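Local coordinates for HutD family protein (Pseudomonas aeruginosa, PDB 1YLL), which is of unknown function but belongs to the HutD family, probably linked to histidine utilisation, and has a bicupin-like fold of two beta barrels, at residues M73-D78 and A83-R88; D149-S154 and E186-C191. All blocks are in the same frame, centred on the assembly; numbering follows the deposited sequence.

In the fold
Contact 1 (73-78 with 83-88) and contact 2 (149-154 with 186-191) lie in the two successive beta barrels of this all-beta chain, their centres about 26 Å apart and 16 Å and 15 Å from the centre of the chain. Contact 1 is a single backbone bridge between strand 73-77 and the loop that follows strand 80-81; contact 2 packs apolar side chains between two sheets. They follow one another along the chain, yet meet directly: Arg88, at the end of contact 1, lays its CD 3.4 Å from CG of Trp189 in contact 2 and makes a cation-pi interaction with that indole. This pair links the two contacts, probably at the junction of the barrels. No ligand or active site is established at either contact.

Contact 1 (M73-D78 and A83-R88); sequences MRLRVD and APLRAR
Met73 and Leu85 form an isolated antiparallel bridge, a hydrogen-bonded pair that fastens the loop 83-88 to the start of strand 73-77 at the margin of the first barrel. Their CA atoms lie 5.2 Å apart, and both backbone bonds are made. Met73 N donates to Leu85 O at 3.0 Å, with an N-H...O angle of 157°. The return bond, Leu85 N to Met73 O, is shorter at 2.7 Å, with an angle of 161°. The CB of Leu85 is set toward the strand, 3.4 Å from Met73 O, and its CD1 branch reaches CE of Met73 at 4.1 Å and CD1 of Leu75 at 4.2 Å. The selenomethionine Met73 has CG between its backbone N and carbonyl carbon (chi1 62°) and is extended beyond, which brings CE to the CD1 methyl of Leu85, the two side chains lying at a slant; Leu75 and Leu85 instead cross at about a right angle. Ile65 and Phe91 lie against this buried apolar group, while Arg74 leads away to a salt bridge with Glu81. Pro84 stays on the exposed side. The arrangement is that of a beta hairpin, 73-77 with 80-81, whose return arm is prolonged by one further bridge at the edge of a cupin-type barrel.

Contact 2 (D149-S154 and E186-C191); sequences DGVAIS and EPAWVC
Val151 is set toward strand 187-197 and touches Ala188 and Val190 chiefly through CG2. This branch lies 3.6 Å from CB of Ala188 and equally 3.6 Å from CG1 of Val190, bridging two alternate residues on the same face of that strand. With CG1 of Val151 anti to the backbone N (chi1 179°), CG2 falls beside that N, between Ala188 and Val190, and CG1 makes the looser approach, 4.2 Å to CG1 of Val190. The two valines meet at a slant. Trp189, between the two contact residues, points its CB away, and its side chain packs on Arg128. Toward the chain corner at Glu186 the apolar contact gives way to polar bridging: a water donates to Asp149 O at 2.6 Å and to Glu186 O at 2.8 Å, tying the two backbones together. Gly150 and Val151 both face Leu163 in a G1 beta bulge, where the backbone angles of Gly150 suit glycine. Strand 151-155 and strand 187-197 belong to different antiparallel sheets, and this face-to-face meeting of small apolar side chains is the interior packing expected of a cupin-type beta barrel.

Contact 1 (M73-D78 and A83-R88)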
HETATM    1  N   MSE D  73      27.805  -7.991 -24.829  1.00 15.80           N
HETATM    2  CA  MSE D  73      28.532  -7.200 -25.811  1.00 16.38           C
HETATM    3  C   MSE D  73      29.833  -6.669 -25.227  1.00 15.84           C
HETATM    4  O   MSE D  73      30.084  -6.728 -24.034  1.00 15.80           O
HETATM    5  CB  MSE D  73      27.674  -5.993 -26.243  1.00 19.89           C
HETATM    6  CG  MSE D  73      27.371  -5.059 -25.105  1.00 18.02           C
HETATM    7 SE   MSE D  73      26.292  -3.486 -25.619  0.85 32.11          SE
HETATM    8  CE  MSE D  73      26.132  -2.699 -23.863  1.00 26.67           C
ATOM      9  N   ARG D  74      30.681  -6.175 -26.106  1.00 16.14           N
ATOM     10  CA  ARG D  74      31.934  -5.578 -25.690  1.00 16.65           C
ATOM     11  C   ARG D  74      31.963  -4.245 -26.421  1.00 15.40           C
ATOM     12  O   ARG D  74      31.795  -4.215 -27.640  1.00 17.67           O
ATOM     13  CB  ARG D  74      33.141  -6.431 -26.138  1.00 18.27           C
ATOM     14  CG  ARG D  74      34.478  -5.710 -25.904  1.00 22.48           C
ATOM     15  CD  ARG D  74      35.688  -6.511 -26.408  1.00 26.14           C
ATOM     16  NE  ARG D  74      35.892  -6.443 -27.864  1.00 25.56           N
ATOM     17  CZ  ARG D  74      35.822  -7.496 -28.686  1.00 28.15           C
ATOM     18  NH1 ARG D  74      35.547  -8.703 -28.207  1.00 27.24           N
ATOM     19  NH2 ARG D  74      36.036  -7.344 -29.988  1.00 27.84           N
ATOM     20  N   LEU D  75      32.151  -3.148 -25.693  1.00 15.10           N
ATOM     21  CA  LEU D  75      32.214  -1.840 -26.327  1.00 14.20           C
ATOM     22  C   LEU D  75      33.651  -1.358 -26.449  1.00 15.92           C
ATOM     23  O   LEU D  75      34.400  -1.381 -25.463  1.00 16.63           O
ATOM     24  CB  LEU D  75      31.410  -0.792 -25.512  1.00 13.66           C
ATOM     25  CG  LEU D  75      29.895  -1.019 -25.520  1.00 14.74           C
ATOM     26  CD1 LEU D  75      29.219   0.035 -24.647  1.00 18.31           C
ATOM     27  CD2 LEU D  75      29.362  -0.969 -26.965  1.00 16.99           C
ATOM     28  N   ARG D  76      34.042  -0.935 -27.647  1.00 16.82           N
ATOM     29  CA  ARG D  76      35.378  -0.366 -27.822  1.00 17.39           C
ATOM     30  C   ARG D  76      35.107   1.146 -27.822  1.00 15.67           C
ATOM     31  O   ARG D  76      34.428   1.656 -28.707  1.00 17.42           O
ATOM     32  CB  ARG D  76      35.993  -0.792 -29.152  1.00 19.84           C
ATOM     33  CG  ARG D  76      37.466  -0.458 -29.248  1.00 24.60           C
ATOM     34  CD  ARG D  76      38.001  -0.925 -30.590  1.00 28.23           C
ATOM     35  NE  ARG D  76      37.485  -0.089 -31.658  1.00 30.96           N
ATOM     36  CZ  ARG D  76      37.085  -0.532 -32.844  1.00 34.16           C
ATOM     37  NH1 ARG D  76      37.137  -1.830 -33.131  1.00 35.72           N
ATOM     38  NH2 ARG D  76      36.617   0.330 -33.739  1.00 35.80           N
ATOM     39  N   VAL D  77      35.612   1.845 -26.812  1.00 15.55           N
ATOM     40  CA  VAL D  77      35.369   3.277 -26.648  1.00 16.51           C
ATOM     41  C   VAL D  77      36.689   4.043 -26.840  1.00 17.46           C
ATOM     42  O   VAL D  77      37.601   3.902 -26.037  1.00 18.39           O
ATOM     43  CB  VAL D  77      34.837   3.556 -25.233  1.00 16.38           C
ATOM     44  CG1 VAL D  77      34.400   5.024 -25.114  1.00 17.09           C
ATOM     45  CG2 VAL D  77      33.661   2.598 -24.927  1.00 18.06           C
ATOM     46  N   ASP D  78      36.751   4.843 -27.886  1.00 19.18           N
ATOM     47  CA  ASP D  78      37.964   5.591 -28.197  1.00 23.37           C
ATOM     48  C   ASP D  78      39.157   4.640 -28.189  1.00 24.27           C
ATOM     49  O   ASP D  78      40.237   4.936 -27.635  1.00 26.21           O
ATOM     50  CB  ASP D  78      38.155   6.721 -27.198  1.00 23.84           C
ATOM     51  CG  ASP D  78      37.060   7.769 -27.300  1.00 24.37           C
ATOM     52  OD1 ASP D  78      36.635   8.095 -28.418  1.00 22.50           O
ATOM     53  OD2 ASP D  78      36.628   8.280 -26.251  1.00 30.53           O
ATOM     54  N   ALA D  83      35.429  -4.649 -20.717  1.00 25.34           N
ATOM     55  CA  ALA D  83      35.357  -6.030 -20.295  1.00 25.24           C
ATOM     56  C   ALA D  83      34.027  -6.506 -20.893  1.00 25.33           C
ATOM     57  O   ALA D  83      33.201  -5.686 -21.313  1.00 23.19           O
ATOM     58  CB  ALA D  83      35.304  -6.117 -18.773  1.00 28.06           C
ATOM     59  N   PRO D  84      33.816  -7.826 -20.986  1.00 24.33           N
ATOM     60  CA  PRO D  84      32.541  -8.297 -21.537  1.00 24.56           C
ATOM     61  C   PRO D  84      31.396  -7.731 -20.694  1.00 23.25           C
ATOM     62  O   PRO D  84      31.457  -7.737 -19.465  1.00 24.85           O
ATOM     63  CB  PRO D  84      32.652  -9.826 -21.442  1.00 26.90           C
ATOM     64  CG  PRO D  84      33.774 -10.048 -20.407  1.00 29.04           C
ATOM     65  CD  PRO D  84      34.732  -8.953 -20.725  1.00 27.12           C
ATOM     66  N   LEU D  85      30.361  -7.217 -21.352  1.00 19.50           N
ATOM     67  CA  LEU D  85      29.229  -6.650 -20.641  1.00 18.68           C
ATOM     68  C   LEU D  85      28.041  -7.576 -20.731  1.00 17.45           C
ATOM     69  O   LEU D  85      27.523  -7.845 -21.814  1.00 17.91           O
ATOM     70  CB  LEU D  85      28.886  -5.281 -21.219  1.00 18.07           C
ATOM     71  CG  LEU D  85      29.980  -4.235 -21.056  1.00 20.64           C
ATOM     72  CD1 LEU D  85      29.593  -2.933 -21.739  1.00 21.26           C
ATOM     73  CD2 LEU D  85      30.214  -4.010 -19.560  1.00 22.09           C
ATOM     74  N   ARG D  86      27.602  -8.072 -19.581  0.50 17.92           N
ATOM     75  CA  ARG D  86      26.479  -8.992 -19.551  0.50 17.85           C
ATOM     76  C   ARG D  86      25.272  -8.345 -18.886  0.50 16.99           C
ATOM     77  O   ARG D  86      25.348  -7.187 -18.467  0.49 15.14           O
ATOM     78  CB  ARG D  86      26.895 -10.284 -18.844  0.44 21.89           C
ATOM     79  CG  ARG D  86      28.123 -10.931 -19.509  0.66 27.13           C
ATOM     80  CD  ARG D  86      28.417 -12.312 -18.943  0.49 30.42           C
ATOM     81  NE  ARG D  86      29.679 -12.850 -19.449  0.45 32.60           N
ATOM     82  CZ  ARG D  86      29.905 -13.183 -20.716  0.59 32.26           C
ATOM     83  NH1 ARG D  86      28.957 -13.045 -21.630  0.52 32.97           N
ATOM     84  NH2 ARG D  86      31.093 -13.652 -21.067  0.64 33.37           N
ATOM     85  N   ALA D  87      24.173  -9.088 -18.788  1.00 16.12           N
ATOM     86  CA  ALA D  87      22.925  -8.556 -18.205  1.00 17.36           C
ATOM     87  C   ALA D  87      23.073  -7.720 -16.938  1.00 16.24           C
ATOM     88  O   ALA D  87      23.699  -8.136 -15.949  1.00 16.09           O
ATOM     89  CB  ALA D  87      21.929  -9.693 -17.935  1.00 18.07           C
ATOM     90  N   ARG D  88      22.476  -6.530 -16.998  1.00 16.06           N
ATOM     91  CA  ARG D  88      22.437  -5.590 -15.884  1.00 16.58           C
ATOM     92  C   ARG D  88      23.736  -5.045 -15.328  1.00 17.14           C
ATOM     93  O   ARG D  88      23.804  -4.666 -14.149  1.00 18.07           O
ATOM     94  CB  ARG D  88      21.589  -6.191 -14.761  1.00 17.28           C
ATOM     95  CG  ARG D  88      20.165  -6.484 -15.215  1.00 19.76           C
ATOM     96  CD  ARG D  88      19.393  -7.247 -14.143  1.00 19.95           C
ATOM     97  NE  ARG D  88      19.999  -8.545 -13.839  1.00 21.14           N
ATOM     98  CZ  ARG D  88      19.692  -9.682 -14.455  1.00 21.63           C
ATOM     99  NH1 ARG D  88      18.781  -9.707 -15.418  1.00 24.48           N
ATOM    100  NH2 ARG D  88      20.296 -10.804 -14.099  1.00 28.49           N
TER

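Contact 2 (D149-S154 and E186-C191)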
ATOM      1  N   ASP D 149       8.680  -9.254 -14.564  1.00 25.69           N
ATOM      2  CA  ASP D 149       7.312  -8.954 -14.153  1.00 26.85           C
ATOM      3  C   ASP D 149       7.009  -9.064 -12.657  1.00 25.82           C
ATOM      4  O   ASP D 149       7.712  -9.735 -11.914  1.00 26.19           O
ATOM      5  CB  ASP D 149       6.350  -9.886 -14.909  1.00 32.30           C
ATOM      6  CG  ASP D 149       4.930  -9.359 -14.941  1.00 34.21           C
ATOM      7  OD1 ASP D 149       4.446  -8.871 -13.902  1.00 40.75           O
ATOM      8  OD2 ASP D 149       4.289  -9.421 -16.005  1.00 39.89           O
ATOM      9  N   GLY D 150       5.957  -8.377 -12.238  1.00 26.28           N
ATOM     10  CA  GLY D 150       5.488  -8.487 -10.873  1.00 26.32           C
ATOM     11  C   GLY D 150       5.857  -7.476  -9.819  1.00 26.67           C
ATOM     12  O   GLY D 150       5.592  -7.719  -8.636  1.00 26.92           O
ATOM     13  N   VAL D 151       6.435  -6.342 -10.210  1.00 23.55           N
ATOM     14  CA  VAL D 151       6.811  -5.367  -9.201  1.00 22.51           C
ATOM     15  C   VAL D 151       5.748  -4.342  -8.884  1.00 21.53           C
ATOM     16  O   VAL D 151       5.309  -3.577  -9.752  1.00 26.51           O
ATOM     17  CB  VAL D 151       8.102  -4.618  -9.595  1.00 22.27           C
ATOM     18  CG1 VAL D 151       8.453  -3.575  -8.524  1.00 20.00           C
ATOM     19  CG2 VAL D 151       9.251  -5.618  -9.734  1.00 19.92           C
ATOM     20  N   ALA D 152       5.334  -4.321  -7.622  1.00 21.29           N
ATOM     21  CA  ALA D 152       4.339  -3.366  -7.168  1.00 20.20           C
ATOM     22  C   ALA D 152       5.072  -2.191  -6.516  1.00 18.22           C
ATOM     23  O   ALA D 152       6.025  -2.388  -5.772  1.00 17.97           O
ATOM     24  CB  ALA D 152       3.382  -4.018  -6.170  1.00 23.43           C
ATOM     25  N   ILE D 153       4.594  -0.985  -6.783  1.00 18.96           N
ATOM     26  CA  ILE D 153       5.225   0.218  -6.255  1.00 22.01           C
ATOM     27  C   ILE D 153       4.315   1.044  -5.369  1.00 21.49           C
ATOM     28  O   ILE D 153       3.148   1.266  -5.691  1.00 23.53           O
ATOM     29  CB  ILE D 153       5.644   1.192  -7.382  1.00 23.66           C
ATOM     30  CG1 ILE D 153       6.422   0.472  -8.471  1.00 24.96           C
ATOM     31  CG2 ILE D 153       6.499   2.309  -6.799  1.00 25.80           C
ATOM     32  CD1 ILE D 153       6.715   1.363  -9.690  1.00 26.94           C
ATOM     33  N   SER D 154       4.845   1.498  -4.241  1.00 19.72           N
ATOM     34  CA  SER D 154       4.045   2.363  -3.402  1.00 21.25           C
ATOM     35  C   SER D 154       4.907   3.590  -3.125  1.00 22.53           C
ATOM     36  O   SER D 154       6.134   3.493  -3.104  1.00 20.17           O
ATOM     37  CB  SER D 154       3.646   1.655  -2.113  1.00 24.96           C
ATOM     38  OG  SER D 154       4.758   1.502  -1.271  1.00 27.29           O
ATOM     39  N   GLU D 186       7.820 -13.054  -6.899  1.00 31.79           N
ATOM     40  CA  GLU D 186       8.946 -13.788  -7.457  1.00 30.08           C
ATOM     41  C   GLU D 186       9.973 -12.662  -7.615  1.00 28.23           C
ATOM     42  O   GLU D 186       9.595 -11.548  -7.990  1.00 30.84           O
ATOM     43  CB  GLU D 186       8.547 -14.387  -8.818  1.00 31.36           C
ATOM     44  CG  GLU D 186       9.666 -15.016  -9.677  1.00 36.43           C
ATOM     45  CD  GLU D 186      10.183 -16.373  -9.181  1.00 37.74           C
ATOM     46  OE1 GLU D 186       9.366 -17.230  -8.778  1.00 39.12           O
ATOM     47  OE2 GLU D 186      11.417 -16.596  -9.224  1.00 39.50           O
ATOM     48  N   PRO D 187      11.258 -12.914  -7.282  1.00 26.31           N
ATOM     49  CA  PRO D 187      12.307 -11.891  -7.401  1.00 23.37           C
ATOM     50  C   PRO D 187      12.333 -11.238  -8.765  1.00 22.82           C
ATOM     51  O   PRO D 187      12.246 -11.911  -9.802  1.00 23.68           O
ATOM     52  CB  PRO D 187      13.571 -12.667  -7.099  1.00 25.79           C
ATOM     53  CG  PRO D 187      13.084 -13.589  -5.998  1.00 25.89           C
ATOM     54  CD  PRO D 187      11.767 -14.092  -6.558  1.00 24.47           C
ATOM     55  N   ALA D 188      12.465  -9.920  -8.778  1.00 21.75           N
ATOM     56  CA  ALA D 188      12.445  -9.221 -10.044  1.00 18.87           C
ATOM     57  C   ALA D 188      13.441  -8.094 -10.000  1.00 17.94           C
ATOM     58  O   ALA D 188      13.549  -7.368  -9.006  1.00 17.63           O
ATOM     59  CB  ALA D 188      11.059  -8.683 -10.330  1.00 21.16           C
ATOM     60  N   TRP D 189      14.185  -7.985 -11.094  1.00 18.53           N
ATOM     61  CA  TRP D 189      15.181  -6.951 -11.247  1.00 16.46           C
ATOM     62  C   TRP D 189      14.522  -5.711 -11.800  1.00 14.35           C
ATOM     63  O   TRP D 189      13.703  -5.796 -12.715  1.00 17.48           O
ATOM     64  CB  TRP D 189      16.257  -7.418 -12.230  1.00 18.02           C
ATOM     65  CG  TRP D 189      17.316  -8.288 -11.635  1.00 21.45           C
ATOM     66  CD1 TRP D 189      17.419  -9.668 -11.731  1.00 21.34           C
ATOM     67  CD2 TRP D 189      18.428  -7.858 -10.856  1.00 20.00           C
ATOM     68  NE1 TRP D 189      18.531 -10.104 -11.060  1.00 19.88           N
ATOM     69  CE2 TRP D 189      19.171  -9.019 -10.511  1.00 20.29           C
ATOM     70  CE3 TRP D 189      18.878  -6.600 -10.405  1.00 18.62           C
ATOM     71  CZ2 TRP D 189      20.335  -8.959  -9.742  1.00 20.28           C
ATOM     72  CZ3 TRP D 189      20.023  -6.540  -9.639  1.00 19.73           C
ATOM     73  CH2 TRP D 189      20.751  -7.714  -9.310  1.00 20.06           C
ATOM     74  N   VAL D 190      14.890  -4.567 -11.229  1.00 13.34           N
ATOM     75  CA  VAL D 190      14.399  -3.259 -11.681  1.00 13.37           C
ATOM     76  C   VAL D 190      15.590  -2.326 -11.795  1.00 11.28           C
ATOM     77  O   VAL D 190      16.630  -2.584 -11.210  1.00 13.48           O
ATOM     78  CB  VAL D 190      13.372  -2.618 -10.670  1.00 13.00           C
ATOM     79  CG1 VAL D 190      12.146  -3.535 -10.503  1.00 16.02           C
ATOM     80  CG2 VAL D 190      13.999  -2.422  -9.339  1.00 12.70           C
ATOM     81  N   CYS D 191      15.446  -1.256 -12.585  1.00 10.95           N
ATOM     82  CA  CYS D 191      16.517  -0.278 -12.687  1.00 12.38           C
ATOM     83  C   CYS D 191      15.897   1.040 -12.263  1.00  9.21           C
ATOM     84  O   CYS D 191      14.919   1.519 -12.874  1.00 12.65           O
ATOM     85  CB  CYS D 191      17.044  -0.197 -14.094  1.00 10.39           C
ATOM     86  SG  CYS D 191      18.582   0.819 -14.164  1.00 13.34           S
TER
HETATM   87  O   HOH W   1       7.424 -10.510  -9.399  1.00 39.04           O